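PDB 5IXH: YceI-like domain protein from Burkholderia cenocepacia BC7, which binds a long polyprenyl diphosphate within its lipocalin-like barrel and probably captures antibiotics outside the cell. Local coordinates for residues A[122-133]-A[149-160]. Sequence-based numbering, arbitrary orientation.
Sequences QTFDGVLPIKRS and ADEVQIKFHLVA. With OTP ((2E,6E,10E,14E,18E,22E,26E)-3,7,11,15,19,23,27,31-octamethyldotriaconta-2,6,10,14,18,22,26,30-octaenyl trihydrogen diphosphate), chain C.
Strands 122-131 and 151-160 pair antiparallel in unbroken register from Q122 opposite A160 to K131 opposite E151, with paired backbone hydrogen bonds at Q122, F124, G126, L128 and I130. F156 lies directly across G126. Its chi1 of 53° tucks CG over the main chain and turns the ring back across the glycine: G126 CA stands 3.8 Å from the ring centroid in a CH-pi contact. With no side chain on G126, the ring can lie against its backbone, and the other face of the ring takes the ligand's prenyl chain, F156 CE2 to OTP C11 being 3.6 Å. V111 and V113 of strand 105-118 also touch F156. Strands 122-131 and 151-160 are neighbouring staves of the curled antiparallel barrel of the YceI family, lipocalin-like in form, and F124, L128, V152, I154 and L158 on the same face line the pocket that holds the octaprenyl chain. L158 CD2 comes within 3.4 Å of OTP C8, while I130 CD1 meets I154 CD1 at 3.9 Å, the two isoleucines slanting across each other. On the outward face D125 and H157 run alongside each other; H157 ND1 donates to D125 OD1 over 2.6 Å, within the imidazole plane and on the syn side of a carboxylate turned 33° from it. Past the K131-E151 pair, R132 N still bonds D150 O, and the D150 carboxylate grips S133 twice through syn lone pairs: D150 OD1 accepts S133 N at 2.8 Å and D150 OD2 meets S133 OG at 2.6 Å. The extended R132 reaches back and R132 NE points its N-H, in the guanidinium plane, at A149 O 3.0 Å away, from well above that carbonyl's plane; the carbonyls of G138, V137, W142 and V148 hold its terminal nitrogens.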
loop_
_atom_site.group_PDB
_atom_site.type_symbol
_atom_site.label_atom_id
_atom_site.label_comp_id
_atom_site.label_asym_id
_atom_site.label_seq_id
_atom_site.Cartn_x
_atom_site.Cartn_y
_atom_site.Cartn_z
ATOM N N GLN A 122 -17.346 -7.047 -3.578
ATOM C CA GLN A 122 -17.103 -5.799 -2.872
ATOM C C GLN A 122 -15.775 -5.237 -3.340
ATOM O O GLN A 122 -14.775 -5.963 -3.395
ATOM C CB GLN A 122 -16.957 -6.030 -1.370
ATOM C CG GLN A 122 -18.165 -5.812 -0.520
ATOM C CD GLN A 122 -17.828 -6.012 0.944
ATOM O OE1 GLN A 122 -16.853 -6.694 1.279
ATOM N NE2 GLN A 122 -18.605 -5.410 1.818
ATOM N N THR A 123 -15.706 -3.940 -3.603
ATOM C CA THR A 123 -14.463 -3.296 -3.999
ATOM C C THR A 123 -14.074 -2.201 -3.026
ATOM O O THR A 123 -14.950 -1.469 -2.526
ATOM C CB THR A 123 -14.543 -2.717 -5.397
ATOM O OG1 THR A 123 -15.505 -1.672 -5.415
ATOM C CG2 THR A 123 -14.947 -3.791 -6.395
ATOM N N PHE A 124 -12.783 -2.085 -2.778
ATOM C CA PHE A 124 -12.218 -1.171 -1.796
ATOM C C PHE A 124 -11.132 -0.417 -2.504
ATOM O O PHE A 124 -10.120 -1.031 -2.944
ATOM C CB PHE A 124 -11.605 -1.935 -0.623
ATOM C CG PHE A 124 -12.553 -2.840 0.056
ATOM C CD1 PHE A 124 -12.805 -4.109 -0.417
ATOM C CD2 PHE A 124 -13.268 -2.409 1.163
ATOM C CE1 PHE A 124 -13.706 -4.928 0.204
ATOM C CE2 PHE A 124 -14.176 -3.220 1.782
ATOM C CZ PHE A 124 -14.410 -4.481 1.306
ATOM N N ASP A 125 -11.292 0.885 -2.649
ATOM C CA ASP A 125 -10.351 1.725 -3.392
ATOM C C ASP A 125 -9.838 2.856 -2.528
ATOM O O ASP A 125 -10.595 3.480 -1.794
ATOM C CB ASP A 125 -11.048 2.370 -4.595
ATOM C CG ASP A 125 -11.280 1.400 -5.732
ATOM O OD1 ASP A 125 -10.283 1.007 -6.379
ATOM O OD2 ASP A 125 -12.438 1.033 -5.983
ATOM N N GLY A 126 -8.563 3.188 -2.645
ATOM C CA GLY A 126 -8.045 4.292 -1.871
ATOM C C GLY A 126 -6.621 4.607 -2.228
ATOM O O GLY A 126 -5.992 3.874 -2.987
ATOM N N VAL A 127 -6.134 5.698 -1.654
ATOM C CA VAL A 127 -4.768 6.175 -1.852
ATOM C C VAL A 127 -4.254 6.647 -0.515
ATOM O O VAL A 127 -4.917 7.410 0.174
ATOM C CB VAL A 127 -4.710 7.339 -2.864
ATOM C CG1 VAL A 127 -3.265 7.830 -3.045
ATOM C CG2 VAL A 127 -5.285 6.911 -4.203
ATOM N N LEU A 128 -3.088 6.141 -0.130
ATOM C CA LEU A 128 -2.429 6.545 1.098
ATOM C C LEU A 128 -1.112 7.240 0.774
ATOM O O LEU A 128 -0.184 6.588 0.284
ATOM C CB LEU A 128 -2.125 5.323 1.960
ATOM C CG LEU A 128 -1.361 5.656 3.250
ATOM C CD1 LEU A 128 -2.171 6.520 4.194
ATOM C CD2 LEU A 128 -0.929 4.360 3.918
ATOM N N PRO A 129 -1.007 8.541 1.060
ATOM C CA PRO A 129 0.299 9.186 0.884
ATOM C C PRO A 129 1.188 8.929 2.093
ATOM O O PRO A 129 0.744 9.010 3.245
ATOM C CB PRO A 129 -0.047 10.671 0.778
ATOM C CG PRO A 129 -1.359 10.822 1.475
ATOM C CD PRO A 129 -2.077 9.499 1.387
ATOM N N ILE A 130 2.441 8.585 1.822
ATOM C CA ILE A 130 3.429 8.425 2.872
ATOM C C ILE A 130 4.701 9.151 2.488
ATOM O O ILE A 130 4.906 9.487 1.316
ATOM C CB ILE A 130 3.766 6.942 3.135
ATOM C CG1 ILE A 130 4.446 6.258 1.933
ATOM C CG2 ILE A 130 2.493 6.170 3.568
ATOM C CD1 ILE A 130 5.166 4.939 2.306
ATOM N N LYS A 131 5.563 9.352 3.469
ATOM C CA LYS A 131 6.928 9.781 3.216
ATOM C C LYS A 131 7.815 8.545 3.263
ATOM O O LYS A 131 7.886 7.869 4.275
ATOM C CB LYS A 131 7.381 10.767 4.289
ATOM C CG LYS A 131 6.684 12.105 4.226
ATOM C CD LYS A 131 7.227 13.062 5.283
ATOM C CE LYS A 131 6.899 14.514 4.950
ATOM N NZ LYS A 131 5.552 14.673 4.332
ATOM N N ARG A 132 8.512 8.273 2.167
ATOM C CA ARG A 132 9.419 7.128 2.133
ATOM C C ARG A 132 10.469 7.210 3.226
ATOM O O ARG A 132 10.877 6.181 3.781
ATOM C CB ARG A 132 10.062 6.949 0.750
ATOM C CG ARG A 132 11.000 8.072 0.304
ATOM C CD ARG A 132 11.442 7.872 -1.138
ATOM N NE ARG A 132 12.336 8.938 -1.565
ATOM C CZ ARG A 132 13.619 9.025 -1.233
ATOM N NH1 ARG A 132 14.191 8.091 -0.470
ATOM N NH2 ARG A 132 14.335 10.049 -1.676
ATOM N N SER A 133 10.906 8.430 3.538
ATOM C CA SER A 133 11.927 8.631 4.571
ATOM C C SER A 133 11.478 8.138 5.955
ATOM O O SER A 133 12.314 7.717 6.752
ATOM C CB SER A 133 12.319 10.116 4.679
ATOM O OG SER A 133 11.189 10.903 5.017
ATOM N N ALA A 149 11.475 12.213 -4.961
ATOM C CA ALA A 149 10.699 12.921 -3.946
ATOM C C ALA A 149 10.418 12.022 -2.745
ATOM O O ALA A 149 10.381 10.808 -2.851
ATOM C CB ALA A 149 9.391 13.428 -4.525
ATOM N N ASP A 150 10.230 12.634 -1.586
ATOM C CA ASP A 150 9.937 11.900 -0.376
ATOM C C ASP A 150 8.518 11.321 -0.420
ATOM O O ASP A 150 8.285 10.171 -0.059
ATOM C CB ASP A 150 10.102 12.799 0.846
ATOM C CG ASP A 150 10.357 12.028 2.127
ATOM O OD1 ASP A 150 10.298 10.779 2.112
ATOM O OD2 ASP A 150 10.606 12.678 3.160
ATOM N N GLU A 151 7.565 12.110 -0.897
ATOM C CA GLU A 151 6.194 11.627 -0.925
ATOM C C GLU A 151 5.983 10.516 -1.947
ATOM O O GLU A 151 6.366 10.647 -3.104
ATOM C CB GLU A 151 5.197 12.752 -1.208
ATOM C CG GLU A 151 3.764 12.226 -1.110
ATOM C CD GLU A 151 2.713 13.309 -1.075
ATOM O OE1 GLU A 151 1.948 13.419 -2.055
ATOM O OE2 GLU A 151 2.632 14.026 -0.055
ATOM N N VAL A 152 5.378 9.420 -1.497
ATOM C CA VAL A 152 4.984 8.302 -2.358
ATOM C C VAL A 152 3.509 8.035 -2.115
ATOM O O VAL A 152 3.065 7.987 -0.961
ATOM C CB VAL A 152 5.797 7.031 -2.029
ATOM C CG1 VAL A 152 5.288 5.808 -2.815
ATOM C CG2 VAL A 152 7.262 7.261 -2.306
ATOM N N GLN A 153 2.744 7.845 -3.182
ATOM C CA GLN A 153 1.333 7.532 -3.062
ATOM C C GLN A 153 1.118 6.035 -3.247
ATOM O O GLN A 153 1.448 5.468 -4.293
ATOM C CB GLN A 153 0.514 8.301 -4.096
ATOM C CG GLN A 153 0.558 9.796 -3.916
ATOM C CD GLN A 153 -0.244 10.524 -4.970
ATOM O OE1 GLN A 153 -0.683 9.925 -5.953
ATOM N NE2 GLN A 153 -0.443 11.822 -4.772
ATOM N N ILE A 154 0.567 5.396 -2.227
ATOM C CA ILE A 154 0.236 3.976 -2.290
ATOM C C ILE A 154 -1.223 3.857 -2.727
ATOM O O ILE A 154 -2.120 4.308 -2.031
ATOM C CB ILE A 154 0.399 3.294 -0.913
ATOM C CG1 ILE A 154 1.842 3.438 -0.403
ATOM C CG2 ILE A 154 -0.024 1.809 -1.023
ATOM C CD1 ILE A 154 2.053 2.971 1.016
ATOM N N LYS A 155 -1.457 3.277 -3.888
ATOM C CA LYS A 155 -2.804 3.151 -4.430
ATOM C C LYS A 155 -3.231 1.706 -4.380
ATOM O O LYS A 155 -2.456 0.811 -4.671
ATOM C CB LYS A 155 -2.835 3.651 -5.875
ATOM C CG LYS A 155 -2.266 5.040 -6.073
ATOM C CD LYS A 155 -2.825 5.718 -7.322
ATOM C CE LYS A 155 -2.769 4.820 -8.556
ATOM N NZ LYS A 155 -1.384 4.401 -8.898
ATOM N N PHE A 156 -4.479 1.468 -4.013
ATOM C CA PHE A 156 -4.977 0.114 -3.999
ATOM C C PHE A 156 -6.396 0.030 -4.528
ATOM O O PHE A 156 -7.214 0.941 -4.373
ATOM C CB PHE A 156 -4.902 -0.464 -2.588
ATOM C CG PHE A 156 -5.560 0.397 -1.555
ATOM C CD1 PHE A 156 -6.903 0.255 -1.260
ATOM C CD2 PHE A 156 -4.836 1.382 -0.904
ATOM C CE1 PHE A 156 -7.496 1.055 -0.301
ATOM C CE2 PHE A 156 -5.422 2.186 0.043
ATOM C CZ PHE A 156 -6.757 2.030 0.336
ATOM N N HIS A 157 -6.651 -1.116 -5.147
ATOM C CA HIS A 157 -7.946 -1.507 -5.669
ATOM C C HIS A 157 -8.100 -2.961 -5.252
ATOM O O HIS A 157 -7.487 -3.833 -5.868
ATOM C CB HIS A 157 -7.964 -1.372 -7.192
ATOM C CG HIS A 157 -9.219 -1.877 -7.840
ATOM N ND1 HIS A 157 -10.378 -1.137 -7.886
ATOM C CD2 HIS A 157 -9.477 -3.021 -8.521
ATOM C CE1 HIS A 157 -11.310 -1.817 -8.534
ATOM N NE2 HIS A 157 -10.789 -2.963 -8.931
ATOM N N LEU A 158 -8.863 -3.232 -4.196
ATOM C CA LEU A 158 -9.045 -4.587 -3.690
ATOM C C LEU A 158 -10.428 -5.072 -4.052
ATOM O O LEU A 158 -11.421 -4.388 -3.768
ATOM C CB LEU A 158 -8.896 -4.641 -2.170
ATOM C CG LEU A 158 -7.547 -4.382 -1.516
ATOM C CD1 LEU A 158 -7.083 -2.979 -1.760
ATOM C CD2 LEU A 158 -7.681 -4.638 -0.029
ATOM N N VAL A 159 -10.505 -6.241 -4.670
ATOM C CA VAL A 159 -11.762 -6.849 -5.068
ATOM C C VAL A 159 -11.948 -8.103 -4.243
ATOM O O VAL A 159 -11.081 -8.984 -4.252
ATOM C CB VAL A 159 -11.748 -7.220 -6.559
ATOM C CG1 VAL A 159 -13.072 -7.868 -6.965
ATOM C CG2 VAL A 159 -11.470 -6.003 -7.414
ATOM N N ALA A 160 -13.050 -8.171 -3.509
ATOM C CA ALA A 160 -13.376 -9.329 -2.690
ATOM C C ALA A 160 -14.581 -10.063 -3.207
ATOM O O ALA A 160 -15.615 -9.455 -3.502
ATOM C CB ALA A 160 -13.552 -8.940 -1.239
HETATM O O7 OTP C . 17.281 10.274 -14.310
HETATM P P2 OTP C . 17.293 9.816 -12.866
HETATM O O5 OTP C . 18.721 9.629 -12.402
HETATM O O6 OTP C . 16.609 10.847 -11.995
HETATM O O4 OTP C . 16.516 8.438 -12.736
HETATM P P1 OTP C . 16.572 7.487 -11.465
HETATM O O2 OTP C . 17.781 6.584 -11.551
HETATM O O3 OTP C . 16.639 8.312 -10.198
HETATM O O1 OTP C . 15.254 6.600 -11.478
HETATM C C40 OTP C . 14.382 6.531 -10.361
HETATM C C39 OTP C . 13.493 5.334 -10.684
HETATM C C37 OTP C . 12.451 4.922 -9.905
HETATM C C38 OTP C . 11.695 3.696 -10.417
HETATM C C36 OTP C . 12.036 5.606 -8.582
HETATM C C35 OTP C . 11.860 4.515 -7.505
HETATM C C34 OTP C . 10.798 4.900 -6.458
HETATM C C32 OTP C . 10.253 3.915 -5.668
HETATM C C33 OTP C . 10.683 2.450 -5.816
HETATM C C31 OTP C . 9.194 4.279 -4.611
HETATM C C30 OTP C . 9.580 3.648 -3.257
HETATM C C29 OTP C . 8.328 2.898 -2.790
HETATM C C27 OTP C . 7.754 3.110 -1.561
HETATM C C28 OTP C . 8.285 4.084 -0.508
HETATM C C26 OTP C . 6.492 2.296 -1.271
HETATM C C25 OTP C . 6.517 1.710 0.147
HETATM C C24 OTP C . 5.151 1.012 0.140
HETATM C C22 OTP C . 5.022 -0.338 0.314
HETATM C C23 OTP C . 6.207 -1.275 0.567
HETATM C C21 OTP C . 3.600 -0.893 0.268
HETATM C C20 OTP C . 3.156 -0.982 1.728
HETATM C C19 OTP C . 1.624 -1.004 1.693
HETATM C C17 OTP C . 0.899 -1.936 2.405
HETATM C C18 OTP C . 1.609 -2.983 3.266
HETATM C C16 OTP C . -0.639 -1.951 2.378
HETATM C C15 OTP C . -1.228 -0.950 1.367
HETATM C C14 OTP C . -2.721 -0.782 1.691
HETATM C C12 OTP C . -3.125 0.096 2.673
HETATM C C13 OTP C . -2.147 0.963 3.473
HETATM C C11 OTP C . -4.616 0.264 3.002
HETATM C C10 OTP C . -5.433 -0.987 2.660
HETATM C C9 OTP C . -6.789 -0.752 3.344
HETATM C C7 OTP C . -7.703 -1.764 3.492
HETATM C C8 OTP C . -7.406 -3.172 2.975
HETATM C C6 OTP C . -9.027 -1.426 4.202
HETATM C C5 OTP C . -10.215 -2.020 3.440
HETATM C C4 OTP C . -11.424 -1.170 3.872
HETATM C C2 OTP C . -12.415 -1.598 4.726
HETATM C C3 OTP C . -13.539 -0.611 5.040
HETATM C C1 OTP C . -12.442 -2.992 5.358
#